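PDB 3KF6: protein ten1 from Schizosaccharomyces pombe, which partners Stn1 in an Rpa2-Rpa3-like OB-fold complex at telomeres, is required for telomere maintenance and takes part in binding single-stranded telomeric DNA. Local coordinates for residues I10-N13 with Q14-D17; V87-L91 with P92-Q96. All coordinates share one frame; numbering follows the deposited sequence.

Contact 1: residues I10-N13 with Q14-D17; sequences IFIN and QIND
The amide of Q14 folds back over the turn that carries it, and its OE1 accepts from the backbone N-H of F11: F11 N donates to Q14 OE1 at 2.8 Å, nearly straight at 165° and slightly tilted from the carbonyl plane. Q14 N in turn donates to F11 O, so F11 and Q14 are tied together twice. The side chain reaches back because CG lies beside its own backbone N (chi1 -59°) and the chain runs extended beyond it. OE1 also sits 3.2 Å from I10 CB and 3.4 Å from F11 CD1, with ring and amide planes 51° apart. One residue on, I15 N donates to I12 O at 3.1 Å. The tight side is aliphatic: I10 CD1 meets I15 CG1 at 3.8 Å as the two chains cross at about a right angle, while I12 and I15 run side by side. The loose side carries N13, N16 and D17, where a water donates to I12 O and accepts from N16 N. With an alanine at Q14, F11 N would probably lose its acceptor and the start of the turn would be less firmly pinned. This turn lies between strands 8-9 and 23-34; I12 and I15 pack on V47 of strand 45-50 and F26 of strand 23-34, F11 rests on V98 and S99 of helix 91-103, and Q102 of that helix also hydrogen-bonds to Q14 OE1.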
loop_
_atom_site.group_PDB
_atom_site.type_symbol
_atom_site.label_atom_id
_atom_site.label_comp_id
_atom_site.label_asym_id
_atom_site.label_seq_id
_atom_site.Cartn_x
_atom_site.Cartn_y
_atom_site.Cartn_z
ATOM N N ILE B 10 -5.491 4.270 -8.753
ATOM C CA ILE B 10 -6.131 5.094 -9.778
ATOM C C ILE B 10 -7.505 5.621 -9.373
ATOM O O ILE B 10 -8.005 5.329 -8.295
ATOM C CB ILE B 10 -6.343 4.282 -11.059
ATOM C CG1 ILE B 10 -7.254 3.088 -10.755
ATOM C CG2 ILE B 10 -5.011 3.796 -11.607
ATOM C CD1 ILE B 10 -7.675 2.305 -11.988
ATOM N N PHE B 11 -8.107 6.408 -10.261
ATOM C CA PHE B 11 -9.448 6.922 -10.034
ATOM C C PHE B 11 -10.361 5.988 -10.810
ATOM O O PHE B 11 -9.915 5.305 -11.731
ATOM C CB PHE B 11 -9.607 8.340 -10.595
ATOM C CG PHE B 11 -8.763 9.364 -9.906
ATOM C CD1 PHE B 11 -7.593 9.826 -10.499
ATOM C CD2 PHE B 11 -9.130 9.862 -8.662
ATOM C CE1 PHE B 11 -6.799 10.776 -9.858
ATOM C CE2 PHE B 11 -8.342 10.810 -8.014
ATOM C CZ PHE B 11 -7.174 11.268 -8.617
ATOM N N ILE B 12 -11.636 5.946 -10.439
ATOM C CA ILE B 12 -12.566 5.081 -11.143
ATOM C C ILE B 12 -12.609 5.429 -12.629
ATOM O O ILE B 12 -12.704 4.539 -13.475
ATOM C CB ILE B 12 -13.978 5.173 -10.529
ATOM C CG1 ILE B 12 -13.991 4.415 -9.194
ATOM C CG2 ILE B 12 -15.020 4.596 -11.494
ATOM C CD1 ILE B 12 -15.320 4.461 -8.467
ATOM N N ASN B 13 -12.516 6.718 -12.944
ATOM C CA ASN B 13 -12.552 7.156 -14.335
ATOM C C ASN B 13 -11.361 6.673 -15.166
ATOM O O ASN B 13 -11.333 6.879 -16.381
ATOM C CB ASN B 13 -12.648 8.688 -14.414
ATOM C CG ASN B 13 -11.440 9.388 -13.823
ATOM O OD1 ASN B 13 -10.302 9.120 -14.206
ATOM N ND2 ASN B 13 -11.685 10.305 -12.890
ATOM N N GLN B 14 -10.385 6.035 -14.524
ATOM C CA GLN B 14 -9.206 5.538 -15.235
ATOM C C GLN B 14 -9.211 4.022 -15.388
ATOM O O GLN B 14 -8.336 3.451 -16.034
ATOM C CB GLN B 14 -7.918 5.946 -14.507
ATOM C CG GLN B 14 -7.729 7.438 -14.328
ATOM C CD GLN B 14 -6.514 7.753 -13.476
ATOM O OE1 GLN B 14 -6.381 7.245 -12.360
ATOM N NE2 GLN B 14 -5.622 8.593 -13.995
ATOM N N ILE B 15 -10.194 3.362 -14.787
ATOM C CA ILE B 15 -10.258 1.911 -14.862
ATOM C C ILE B 15 -10.262 1.384 -16.296
ATOM O O ILE B 15 -9.597 0.393 -16.593
ATOM C CB ILE B 15 -11.493 1.374 -14.109
ATOM C CG1 ILE B 15 -11.330 1.653 -12.612
ATOM C CG2 ILE B 15 -11.647 -0.120 -14.350
ATOM C CD1 ILE B 15 -12.539 1.286 -11.771
ATOM N N ASN B 16 -10.997 2.052 -17.179
ATOM C CA ASN B 16 -11.075 1.623 -18.571
ATOM C C ASN B 16 -9.804 1.919 -19.362
ATOM O O ASN B 16 -9.709 1.577 -20.541
ATOM C CB ASN B 16 -12.283 2.262 -19.260
ATOM C CG ASN B 16 -13.598 1.799 -18.667
ATOM O OD1 ASN B 16 -13.759 0.625 -18.334
ATOM N ND2 ASN B 16 -14.552 2.717 -18.543
ATOM N N ASP B 17 -8.833 2.560 -18.717
ATOM C CA ASP B 17 -7.561 2.860 -19.364
ATOM C C ASP B 17 -6.566 1.755 -19.031
ATOM O O ASP B 17 -5.470 1.706 -19.588
ATOM C CB ASP B 17 -6.985 4.193 -18.873
ATOM C CG ASP B 17 -7.828 5.381 -19.275
ATOM O OD1 ASP B 17 -8.256 5.431 -20.442
ATOM O OD2 ASP B 17 -8.051 6.274 -18.427
HETATM O O HOH W 1 -13.286 3.920 -16.049
#

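Contact 2: residues V87-L91 with P92-Q96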
loop_
_atom_site.group_PDB
_atom_site.type_symbol
_atom_site.label_atom_id
_atom_site.label_comp_id
_atom_site.label_asym_id
_atom_site.label_seq_id
_atom_site.Cartn_x
_atom_site.Cartn_y
_atom_site.Cartn_z
ATOM N N VAL B 87 -14.587 5.767 5.519
ATOM C CA VAL B 87 -15.369 6.772 6.224
ATOM C C VAL B 87 -14.506 7.891 6.789
ATOM O O VAL B 87 -13.436 7.646 7.356
ATOM C CB VAL B 87 -16.190 6.135 7.367
ATOM C CG1 VAL B 87 -15.264 5.553 8.414
ATOM C CG2 VAL B 87 -17.125 7.172 7.969
ATOM N N GLY B 88 -14.972 9.123 6.610
ATOM C CA GLY B 88 -14.250 10.275 7.121
ATOM C C GLY B 88 -13.061 10.729 6.294
ATOM O O GLY B 88 -12.380 11.692 6.659
ATOM N N ILE B 89 -12.803 10.060 5.176
ATOM C CA ILE B 89 -11.659 10.455 4.367
ATOM C C ILE B 89 -11.860 11.839 3.768
ATOM O O ILE B 89 -12.979 12.231 3.418
ATOM C CB ILE B 89 -11.379 9.445 3.232
ATOM C CG1 ILE B 89 -10.003 9.727 2.621
ATOM C CG2 ILE B 89 -12.452 9.540 2.160
ATOM C CD1 ILE B 89 -9.466 8.598 1.774
ATOM N N ASN B 90 -10.762 12.581 3.688
ATOM C CA ASN B 90 -10.752 13.918 3.114
ATOM C C ASN B 90 -10.607 13.694 1.607
ATOM O O ASN B 90 -9.496 13.541 1.106
ATOM C CB ASN B 90 -9.546 14.691 3.654
ATOM C CG ASN B 90 -9.513 16.133 3.186
ATOM O OD1 ASN B 90 -9.748 16.421 2.018
ATOM N ND2 ASN B 90 -9.200 17.043 4.098
ATOM N N LEU B 91 -11.727 13.656 0.889
ATOM C CA LEU B 91 -11.695 13.415 -0.549
ATOM C C LEU B 91 -10.783 14.348 -1.338
ATOM O O LEU B 91 -10.023 13.896 -2.195
ATOM C CB LEU B 91 -13.112 13.461 -1.138
ATOM C CG LEU B 91 -13.970 12.214 -0.906
ATOM C CD1 LEU B 91 -15.355 12.415 -1.521
ATOM C CD2 LEU B 91 -13.288 11.003 -1.532
ATOM N N PRO B 92 -10.841 15.662 -1.064
ATOM C CA PRO B 92 -9.974 16.573 -1.817
ATOM C C PRO B 92 -8.487 16.265 -1.666
ATOM O O PRO B 92 -7.741 16.311 -2.646
ATOM C CB PRO B 92 -10.349 17.945 -1.258
ATOM C CG PRO B 92 -11.800 17.766 -0.899
ATOM C CD PRO B 92 -11.783 16.416 -0.218
ATOM N N ARG B 93 -8.056 15.955 -0.445
ATOM C CA ARG B 93 -6.646 15.651 -0.209
ATOM C C ARG B 93 -6.304 14.292 -0.804
ATOM O O ARG B 93 -5.228 14.104 -1.375
ATOM C CB ARG B 93 -6.332 15.683 1.292
ATOM C CG ARG B 93 -6.710 17.004 1.962
ATOM C CD ARG B 93 -5.538 17.774 2.555
ATOM N NE ARG B 93 -4.574 18.234 1.561
ATOM C CZ ARG B 93 -3.754 19.272 1.734
ATOM N NH1 ARG B 93 -3.780 19.971 2.860
ATOM N NH2 ARG B 93 -2.896 19.606 0.784
ATOM N N TYR B 94 -7.220 13.338 -0.676
ATOM C CA TYR B 94 -6.986 12.019 -1.252
ATOM C C TYR B 94 -6.801 12.095 -2.772
ATOM O O TYR B 94 -5.856 11.520 -3.318
ATOM C CB TYR B 94 -8.144 11.074 -0.917
ATOM C CG TYR B 94 -8.126 9.787 -1.712
ATOM C CD1 TYR B 94 -8.820 9.682 -2.915
ATOM C CD2 TYR B 94 -7.378 8.689 -1.288
ATOM C CE1 TYR B 94 -8.771 8.524 -3.678
ATOM C CE2 TYR B 94 -7.322 7.520 -2.046
ATOM C CZ TYR B 94 -8.023 7.449 -3.241
ATOM O OH TYR B 94 -7.968 6.303 -4.001
ATOM N N ARG B 95 -7.688 12.802 -3.470
ATOM C CA ARG B 95 -7.530 12.873 -4.916
ATOM C C ARG B 95 -6.269 13.640 -5.302
ATOM O O ARG B 95 -5.626 13.318 -6.294
ATOM C CB ARG B 95 -8.771 13.478 -5.586
ATOM C CG ARG B 95 -9.133 14.881 -5.201
ATOM C CD ARG B 95 -10.319 15.326 -6.051
ATOM N NE ARG B 95 -10.596 16.745 -5.899
ATOM C CZ ARG B 95 -11.625 17.247 -5.231
ATOM N NH1 ARG B 95 -12.506 16.448 -4.640
ATOM N NH2 ARG B 95 -11.769 18.558 -5.159
ATOM N N GLN B 96 -5.909 14.636 -4.500
ATOM C CA GLN B 96 -4.702 15.414 -4.759
ATOM C C GLN B 96 -3.484 14.490 -4.730
ATOM O O GLN B 96 -2.640 14.535 -5.620
ATOM C CB GLN B 96 -4.546 16.516 -3.709
ATOM C CG GLN B 96 -3.193 17.242 -3.733
ATOM C CD GLN B 96 -3.092 18.320 -2.666
ATOM O OE1 GLN B 96 -3.472 18.108 -1.519
ATOM N NE2 GLN B 96 -2.563 19.482 -3.042
#
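The backbone turns from the loop into helix at N90, whose O accepts from Y94 N at 2.9 Å, followed by L91 O taking R95 N in the next i to i+4 bond. N90 is the N-cap: its OD1 accepts from R93 N at 3.0 Å, the donor standing 47° out of the amide plane. With CG anti to the backbone N (chi1 -176°), the amide turns in over the first helical turn, where OD1 also lies 3.0 Å from P92 CD and 3.1 Å from R93 CG. P92 has no N-H, which costs nothing here, as a residue this early in the helix has no acceptor four residues back within it. Ahead of the cap, I89 reaches forward, its CD1 3.7 Å from Y94 CD2. R93 bends at chi2 and chi3 and grips Q96 OE1 side-on with two nitrogens, the shorter and straighter bond from NH2 (2.8 Å), the longer and more bent one from NE (3.3 Å). One face of the R95 guanidinium lies over P92 CA. The loop that ends in this cap joins strand 77-85 to helix 91-103; L91 and Y94 pack on L27 of strand 23-34, while N130, W133 and W136 of the Stn1 chain meet I89, N90, R93 and Y94.

Contacts 1 and 2 lie in series along the chain, one between strands 8-9 and 23-34, the other leading into helix 91-103, with their centres about 17 Å apart. They nevertheless touch, through the ring of F11: its CZ packs 3.5 Å from R95 O, which places the turn of 10-17 against the same helix that 87-96 begins. Both also pack on strand 23-34 of the OB fold, contact 1 through L24 and F26, contact 2 through L27. They differ in their surroundings: the Stn1 chain reaches contact 2, whereas no other chain of the assembly touches contact 1. The cap therefore belongs to the Stn1-Ten1 interface, and the turn to Ten1 itself.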